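Alcohol dehydrogenase, zinc-containing (Streptococcus pneumoniae serotype 2, PDB 5YLN) probably oxidises alcohols to aldehydes or ketones with NAD+, as a member of the zinc-containing alcohol dehydrogenase family. Local coordinates at residues A[230-233]-A[234-238]. Numbering follows the deposited sequence.
Sequences IKEI and YDLTD
Ile233 and Thr237 meet where helix 226-236 ends. The OG1 of Thr237 donates to the carbonyl O of Ile233 at 2.8 Å, coming in 22° off the plane of that carbonyl. With chi1 at 51° the hydroxyl is tucked against both backbone neighbours of CA, which turns it back toward the last helical turn. The same carbonyl takes two weak backbone bonds, from the N of Leu236 and the N of Thr237. Its main partner is therefore a side chain. Thr237 OG1 in turn accepts a weak bond from the N of Gly241, so the hydroxyl links the helix end to the chain that follows.

Three i to i+4 backbone hydrogen bonds also join the two segments. The N of Tyr234 donates to the O of Ile230 at 3.0 Å, and the N of Asp235 donates to the O of Lys231 at 2.8 Å. The N of Leu236 is shared: it donates to the O of Glu232 at 3.1 Å, less straight at 141°, and weakly to Ile233 O.

The side chains of Ile230 and Tyr234 run alongside each other in one direction. Ile230 CG2 sits in plane at the ring edge, 3.9 Å from Tyr234 CD2. The phenol OH is hydrogen-bonded to the O of Lys260, which ties the ring to helix 252-261.

This helix belongs to the Rossmann-type coenzyme domain, away from both zinc sites. Ile230 packs on Phe257 and Ile261 of helix 252-261. Ile233 is buried between Phe257 and the sheet residues Val202, Val221 and Val242. Leu236 rests on Ile200 of strand 198-203 and His219 of edge strand 219-222, and Thr237 touches Val242 of strand 242-247.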
# COMPACT_ATOMS: atom_id res chain seq x y z
N ILE A 230 7.50 21.56 1.82
CA ILE A 230 7.78 20.38 2.62
C ILE A 230 8.05 20.77 4.07
O ILE A 230 7.47 20.21 5.00
CB ILE A 230 8.96 19.59 2.01
CG1 ILE A 230 8.54 19.02 0.64
CG2 ILE A 230 9.41 18.47 2.93
CD1 ILE A 230 9.70 18.57 -0.26
N LYS A 231 8.92 21.77 4.27
CA LYS A 231 9.13 22.32 5.61
C LYS A 231 7.81 22.71 6.26
O LYS A 231 7.51 22.30 7.38
CB LYS A 231 10.04 23.54 5.56
CG LYS A 231 11.52 23.24 5.47
CD LYS A 231 12.33 24.47 5.90
CE LYS A 231 13.52 24.73 4.97
NZ LYS A 231 14.40 23.55 4.86
N GLU A 232 7.01 23.49 5.54
CA GLU A 232 5.76 24.00 6.09
C GLU A 232 4.83 22.87 6.48
O GLU A 232 4.14 22.94 7.50
CB GLU A 232 5.11 24.93 5.07
CG GLU A 232 3.76 25.47 5.51
CD GLU A 232 3.30 26.62 4.66
OE1 GLU A 232 4.06 27.03 3.74
OE2 GLU A 232 2.17 27.12 4.91
N ILE A 233 4.79 21.80 5.68
CA ILE A 233 3.90 20.70 6.02
C ILE A 233 4.42 19.95 7.24
O ILE A 233 3.63 19.52 8.10
CB ILE A 233 3.71 19.79 4.79
CG1 ILE A 233 2.86 20.52 3.75
CG2 ILE A 233 3.07 18.45 5.20
CD1 ILE A 233 2.85 19.86 2.38
N TYR A 234 5.74 19.81 7.38
CA TYR A 234 6.28 19.19 8.58
C TYR A 234 6.08 20.08 9.80
O TYR A 234 5.91 19.57 10.91
CB TYR A 234 7.77 18.84 8.40
CG TYR A 234 7.95 17.46 7.80
CD1 TYR A 234 7.70 16.33 8.56
CD2 TYR A 234 8.34 17.30 6.47
CE1 TYR A 234 7.84 15.07 8.03
CE2 TYR A 234 8.48 16.03 5.92
CZ TYR A 234 8.22 14.92 6.70
OH TYR A 234 8.35 13.64 6.19
N ASP A 235 6.05 21.40 9.61
CA ASP A 235 5.75 22.30 10.71
C ASP A 235 4.30 22.16 11.18
O ASP A 235 4.03 22.30 12.38
CB ASP A 235 6.07 23.74 10.31
CG ASP A 235 7.57 24.02 10.29
OD1 ASP A 235 8.34 23.16 10.80
OD2 ASP A 235 7.97 25.08 9.78
N LEU A 236 3.37 21.88 10.27
CA LEU A 236 1.97 21.73 10.65
C LEU A 236 1.70 20.41 11.36
O LEU A 236 0.71 20.30 12.08
CB LEU A 236 1.06 21.84 9.42
CG LEU A 236 1.03 23.23 8.77
CD1 LEU A 236 0.40 23.18 7.37
CD2 LEU A 236 0.29 24.22 9.67
N THR A 237 2.58 19.43 11.19
CA THR A 237 2.39 18.10 11.72
C THR A 237 3.38 17.77 12.83
O THR A 237 3.64 16.60 13.09
CB THR A 237 2.48 17.07 10.59
OG1 THR A 237 3.68 17.29 9.84
CG2 THR A 237 1.28 17.22 9.67
N ASP A 238 3.94 18.80 13.47
CA ASP A 238 4.83 18.63 14.62
C ASP A 238 6.04 17.78 14.27
O ASP A 238 6.48 16.95 15.07
CB ASP A 238 4.09 18.03 15.82
CG ASP A 238 2.93 18.89 16.28
OD1 ASP A 238 3.10 20.12 16.40
OD2 ASP A 238 1.84 18.32 16.51